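Local coordinates for protein ubiquitin-conjugating ligase MGC351130 (Homo sapiens, PDB 1YRV) that catalyses the covalent attachment of ubiquitin to other proteins as an E2 conjugating enzyme, represented here by its ubiquitin-conjugating core domain, at residues L26-H29 against R30-C33; Q63-V66 against W67-L70; D155-L158 against Y159-I162. All blocks are in the same frame, centred on the assembly; numbering follows the deposited sequence.

From the N terminus, contact 1 (26-29 with 30-33) comes first, on helix 23-38, which opens the ubiquitin-conjugating core. Contact 2 (63-66 with 67-70) follows in the connection between strands 54-60 and 71-77, where two overlapping turns reverse the chain. Contact 3 (155-158 with 159-162) begins helix 156-166 near the end of the domain. The three lie in series, neither nesting nor crossing. Contacts 1 and 3 lie on opposite sides of the chain's centre, their own centres about 39 Å apart. Contacts 2 and 3 touch: Val66 and Trp67 pack against Tyr159, joining the sheet connection to the C-terminal helix.

Contact 1: residues L26-H29 against R30-C33; sequences LLLH and RDFC
Leu27 lies alongside Arg30, both side chains pointing the same way, so that a leucine methyl packs against the guanidinium one turn further on in helix 23-38. Its CD2 comes within 3.7 Å of Arg30 NH1 and is nearly as near NH2. Arg30 leaves the helix with CG anti to its backbone N (chi1 171°), then bends at chi2 and chi3. These bends bring the head back over the preceding turn, with Leu27 CA over one face of the guanidinium, offset toward its rim. There the head meets the next residue side-on, in a salt bridge in which both Arg30 NE and Arg30 NH1 donate to Asp31 OD1, 3.0 and 2.7 Å away. Both nitrogens reach that single oxygen from the same face of the carboxylate, NH1 on the syn side though well out of the plane, NE from above it.

Beneath this cluster runs the ordinary helical ladder. Asp31 N donates to Leu27 O over 2.8 Å, and Phe32 N makes a bond of the same length to Leu28 O. The rung from Cys33 N to His29 O is longer, at 3.3 Å. The Phe32 ring leads away from the first turn and meets Trp55 edge-to-face, while Leu28 packs on Met53.

Asp31 OD2 accepts from Tyr82 OH and Leu124 N, and is thus engaged independently of OD1. A buried carboxylate supplied with donors at both oxygens probably remains ionised, and its charge would be balanced by an arginine that meets it with two bent bonds to one oxygen and whose head also packs on an aliphatic neighbour.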
# COMPACT_ATOMS: atom_id res chain seq x y z
N LEU A 26 -5.40 16.59 10.91
CA LEU A 26 -4.82 16.40 12.25
C LEU A 26 -4.43 14.94 12.57
O LEU A 26 -3.42 14.68 13.27
CB LEU A 26 -5.77 16.93 13.32
CG LEU A 26 -5.97 18.46 13.30
CD1 LEU A 26 -7.21 18.81 14.12
CD2 LEU A 26 -4.73 19.17 13.87
N LEU A 27 -5.24 14.01 12.07
CA LEU A 27 -4.98 12.60 12.23
C LEU A 27 -3.72 12.23 11.44
O LEU A 27 -2.83 11.52 11.94
CB LEU A 27 -6.17 11.78 11.73
CG LEU A 27 -7.47 11.82 12.58
CD1 LEU A 27 -8.60 11.21 11.74
CD2 LEU A 27 -7.34 11.05 13.92
N LEU A 28 -3.64 12.69 10.20
CA LEU A 28 -2.48 12.38 9.39
C LEU A 28 -1.24 13.07 9.95
O LEU A 28 -0.13 12.54 9.87
CB LEU A 28 -2.71 12.76 7.93
CG LEU A 28 -3.67 11.82 7.18
CD1 LEU A 28 -4.04 12.43 5.83
CD2 LEU A 28 -3.05 10.46 7.02
N HIS A 29 -1.43 14.25 10.52
CA HIS A 29 -0.34 14.98 11.13
C HIS A 29 0.22 14.18 12.28
O HIS A 29 1.43 14.02 12.38
CB HIS A 29 -0.78 16.33 11.65
CG HIS A 29 0.36 17.21 12.02
ND1 HIS A 29 0.95 18.06 11.11
CD2 HIS A 29 1.14 17.24 13.12
CE1 HIS A 29 2.04 18.57 11.64
NE2 HIS A 29 2.19 18.09 12.86
N ARG A 30 -0.65 13.72 13.16
CA ARG A 30 -0.23 12.90 14.28
C ARG A 30 0.41 11.62 13.71
O ARG A 30 1.54 11.30 14.04
CB ARG A 30 -1.41 12.54 15.16
CG ARG A 30 -1.07 11.50 16.22
CD ARG A 30 -2.30 10.62 16.56
NE ARG A 30 -2.81 9.94 15.38
CZ ARG A 30 -4.04 9.42 15.27
NH1 ARG A 30 -4.45 8.79 14.13
NH2 ARG A 30 -4.86 9.50 16.29
N ASP A 31 -0.31 10.90 12.86
CA ASP A 31 0.24 9.68 12.27
C ASP A 31 1.63 9.83 11.69
O ASP A 31 2.45 8.94 11.85
CB ASP A 31 -0.67 9.17 11.16
CG ASP A 31 -1.95 8.54 11.69
OD1 ASP A 31 -2.09 8.42 12.92
OD2 ASP A 31 -2.80 8.18 10.84
N PHE A 32 1.88 10.92 10.97
CA PHE A 32 3.20 11.14 10.37
C PHE A 32 4.29 11.29 11.42
O PHE A 32 5.39 10.77 11.26
CB PHE A 32 3.18 12.37 9.50
CG PHE A 32 4.34 12.48 8.56
CD1 PHE A 32 4.79 13.73 8.15
CD2 PHE A 32 4.99 11.35 8.07
CE1 PHE A 32 5.88 13.85 7.25
CE2 PHE A 32 6.07 11.46 7.17
CZ PHE A 32 6.51 12.71 6.76
N CYS A 33 4.00 12.00 12.50
CA CYS A 33 5.00 12.14 13.57
C CYS A 33 5.32 10.76 14.14
O CYS A 33 6.46 10.47 14.47
CB CYS A 33 4.47 13.01 14.71
SG CYS A 33 4.24 14.71 14.29

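Contact 2: residues Q63-V66 against W67-L70; sequences QNSV and WQGL
Ser65 O accepts from Gln68 N over 2.9 Å, the N-H coming from well above the carbonyl plane, and this bond closes a type I turn from Ser65 to Gln68. A second turn, of type II, starts inside the first at Trp67 and is closed by Leu70 N on Trp67 O at 2.8 Å. Gly69 occupies its third position with a positive phi of 94°, a conformation in which a CB would press on the carbonyl O of Gln68. Water 1 donates to both Val66 O and Gln68 O, 2.5 Å and 3.1 Å away, linking the carbonyls of the residues on either side of Trp67 in the chain. Ser65 OG turns back within the loop to Leu62 O.

These turns form the connection between strands 54-60 and 71-77, the two middle strands of the antiparallel meander of the ubiquitin-conjugating fold. A backbone hydrogen bond between Leu70 and Gly61 holds the base of the loop.

Val66 and Trp67, though adjacent, pack on one another. Val66 CB stands 3.5 Å from Trp67 CE3, and Val66 CG2 is 4.0 Å from Trp67 CZ3, while Val66 CG1 lies over one face of the indole. Trp67 has CG anti to its carbonyl carbon (chi1 -70°), which carries the indole away from the turn and into the protein. There it meets the rings of His97 and Phe72 and touches Leu163 of helix 156-166. Gln63 and Gln68 cross at about a right angle, but their amide ends sit too close in the model for their pairing to be trusted.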
# COMPACT_ATOMS: atom_id res chain seq x y z
N GLN A 63 10.50 -10.20 4.04
CA GLN A 63 11.59 -11.16 4.15
C GLN A 63 11.15 -12.57 3.90
O GLN A 63 10.10 -13.00 4.37
CB GLN A 63 12.25 -11.07 5.53
CG GLN A 63 13.12 -9.86 5.66
CD GLN A 63 13.85 -9.59 4.36
OE1 GLN A 63 13.25 -9.08 3.40
NE2 GLN A 63 15.13 -9.96 4.29
N ASN A 64 11.98 -13.29 3.15
CA ASN A 64 11.72 -14.67 2.82
C ASN A 64 10.42 -14.78 2.01
O ASN A 64 9.64 -15.72 2.16
CB ASN A 64 11.66 -15.53 4.11
CG ASN A 64 12.95 -15.46 4.95
OD1 ASN A 64 13.03 -14.72 5.93
ND2 ASN A 64 13.97 -16.23 4.55
N SER A 65 10.19 -13.80 1.15
CA SER A 65 9.01 -13.80 0.31
C SER A 65 9.48 -13.65 -1.13
O SER A 65 10.63 -13.24 -1.40
CB SER A 65 8.07 -12.63 0.67
OG SER A 65 8.65 -11.38 0.33
N VAL A 66 8.59 -13.98 -2.05
CA VAL A 66 8.91 -13.86 -3.46
C VAL A 66 9.46 -12.48 -3.84
O VAL A 66 10.29 -12.37 -4.75
CB VAL A 66 7.69 -14.13 -4.30
CG1 VAL A 66 8.10 -14.23 -5.74
CG2 VAL A 66 7.03 -15.42 -3.83
N TRP A 67 9.03 -11.44 -3.13
CA TRP A 67 9.48 -10.08 -3.41
C TRP A 67 10.69 -9.64 -2.62
O TRP A 67 10.93 -8.44 -2.50
CB TRP A 67 8.35 -9.07 -3.17
CG TRP A 67 7.27 -9.18 -4.18
CD1 TRP A 67 7.07 -8.41 -5.30
CD2 TRP A 67 6.24 -10.17 -4.19
NE1 TRP A 67 5.99 -8.88 -6.01
CE2 TRP A 67 5.47 -9.95 -5.35
CE3 TRP A 67 5.91 -11.23 -3.33
CZ2 TRP A 67 4.38 -10.75 -5.67
CZ3 TRP A 67 4.82 -12.04 -3.66
CH2 TRP A 67 4.07 -11.78 -4.82
N GLN A 68 11.44 -10.59 -2.08
CA GLN A 68 12.63 -10.24 -1.32
C GLN A 68 13.60 -9.48 -2.21
O GLN A 68 13.99 -9.96 -3.27
CB GLN A 68 13.30 -11.50 -0.76
CG GLN A 68 12.78 -11.91 0.61
CD GLN A 68 13.86 -12.45 1.52
OE1 GLN A 68 14.36 -13.56 1.32
NE2 GLN A 68 14.25 -11.66 2.51
N GLY A 69 13.97 -8.28 -1.77
CA GLY A 69 14.88 -7.47 -2.55
C GLY A 69 14.16 -6.50 -3.47
O GLY A 69 14.77 -5.63 -4.09
N LEU A 70 12.84 -6.65 -3.58
CA LEU A 70 12.05 -5.78 -4.42
C LEU A 70 11.45 -4.61 -3.61
O LEU A 70 11.50 -4.59 -2.38
CB LEU A 70 10.96 -6.61 -5.10
CG LEU A 70 11.58 -7.54 -6.16
CD1 LEU A 70 10.65 -8.68 -6.55
CD2 LEU A 70 11.92 -6.69 -7.35
O HOH W 1 12.43 -11.33 -5.61

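Contact 3: residues D155-L158 against Y159-I162; sequences DESL and YRTI
Tyr159 meets the start of helix 156-166 through its backbone, its N donating a weak bond to Asp155 O, while its CB rests 3.4 Å from Glu156 O. From there the ring is carried inward (chi1 -178°, CG anti to the backbone N) to pack on Val66 and Pro98, and on Ile151 and Leu152 of helix 146-153.

Arg160 follows, bonded by its N to Glu156 O. Its side chain bends at chi3 and brings NH1 to 3.3 Å from Glu156 OE1, a salt bridge between residues four apart. The oxygen arrives at the guanidinium edge, yet the carboxylate and guanidinium planes are 68° apart, so the pairing is through one oxygen and not two-pronged. Ser157 O lies over a face of the same guanidinium.

Thr161 N reaches Ser157 O at 3.1 Å. That carbonyl also accepts a hydrogen bond from water 2, at 2.7 Å, and the water sits 2.6 Å from Thr161 OG1, bridging side chain and backbone.

Ile162 N donates to Leu158 O nearly along the C=O axis, and its CG1 packs 4.1 Å from Leu158 CD1.

Asp155 OD1 accepts from Leu158 N at 2.6 Å, met from above its carboxylate plane: a classic aspartate N-cap, here starting the C-terminal helix of the ubiquitin-conjugating fold.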
# COMPACT_ATOMS: atom_id res chain seq x y z
N ASP A 155 6.78 -23.12 -9.90
CA ASP A 155 8.03 -22.44 -10.19
C ASP A 155 8.04 -20.97 -9.76
O ASP A 155 7.99 -20.06 -10.59
CB ASP A 155 8.34 -22.51 -11.69
CG ASP A 155 9.79 -22.21 -12.00
OD1 ASP A 155 10.39 -21.38 -11.27
OD2 ASP A 155 10.31 -22.79 -12.97
N GLU A 156 8.13 -20.74 -8.46
CA GLU A 156 8.18 -19.39 -7.93
C GLU A 156 9.50 -18.72 -8.36
O GLU A 156 9.67 -17.51 -8.23
CB GLU A 156 8.12 -19.43 -6.42
CG GLU A 156 9.43 -19.85 -5.81
CD GLU A 156 9.60 -19.38 -4.38
OE1 GLU A 156 10.73 -18.94 -4.04
OE2 GLU A 156 8.59 -19.45 -3.62
N SER A 157 10.43 -19.52 -8.88
CA SER A 157 11.72 -18.99 -9.32
C SER A 157 11.54 -18.26 -10.64
O SER A 157 12.13 -17.21 -10.86
CB SER A 157 12.72 -20.12 -9.52
OG SER A 157 13.90 -19.63 -10.13
N LEU A 158 10.73 -18.83 -11.51
CA LEU A 158 10.46 -18.22 -12.80
C LEU A 158 9.73 -16.92 -12.51
O LEU A 158 10.05 -15.87 -13.08
CB LEU A 158 9.57 -19.12 -13.65
CG LEU A 158 8.92 -18.42 -14.85
CD1 LEU A 158 10.01 -17.79 -15.71
CD2 LEU A 158 8.08 -19.40 -15.64
N TYR A 159 8.74 -17.01 -11.64
CA TYR A 159 7.95 -15.85 -11.24
C TYR A 159 8.91 -14.70 -10.91
O TYR A 159 8.78 -13.60 -11.46
CB TYR A 159 7.10 -16.19 -10.01
CG TYR A 159 6.23 -15.05 -9.58
CD1 TYR A 159 5.01 -14.80 -10.20
CD2 TYR A 159 6.68 -14.14 -8.63
CE1 TYR A 159 4.27 -13.65 -9.90
CE2 TYR A 159 5.96 -13.00 -8.32
CZ TYR A 159 4.76 -12.76 -8.96
OH TYR A 159 4.08 -11.60 -8.69
N ARG A 160 9.87 -14.96 -10.02
CA ARG A 160 10.84 -13.94 -9.65
C ARG A 160 11.57 -13.40 -10.85
O ARG A 160 11.76 -12.19 -10.98
CB ARG A 160 11.88 -14.50 -8.67
CG ARG A 160 11.51 -14.39 -7.19
CD ARG A 160 12.78 -14.33 -6.31
NE ARG A 160 13.75 -15.32 -6.77
CZ ARG A 160 13.57 -16.64 -6.68
NH1 ARG A 160 12.46 -17.11 -6.13
NH2 ARG A 160 14.48 -17.48 -7.18
N THR A 161 11.98 -14.29 -11.74
CA THR A 161 12.72 -13.88 -12.92
C THR A 161 11.93 -12.83 -13.68
O THR A 161 12.49 -11.86 -14.18
CB THR A 161 12.98 -15.07 -13.85
OG1 THR A 161 13.99 -15.90 -13.27
CG2 THR A 161 13.43 -14.58 -15.21
N ILE A 162 10.63 -13.05 -13.76
CA ILE A 162 9.73 -12.14 -14.45
C ILE A 162 9.68 -10.80 -13.72
O ILE A 162 9.73 -9.74 -14.35
CB ILE A 162 8.32 -12.75 -14.57
CG1 ILE A 162 8.40 -14.01 -15.44
CG2 ILE A 162 7.35 -11.75 -15.18
CD1 ILE A 162 7.08 -14.71 -15.66
O HOH W 2 14.29 -15.68 -10.71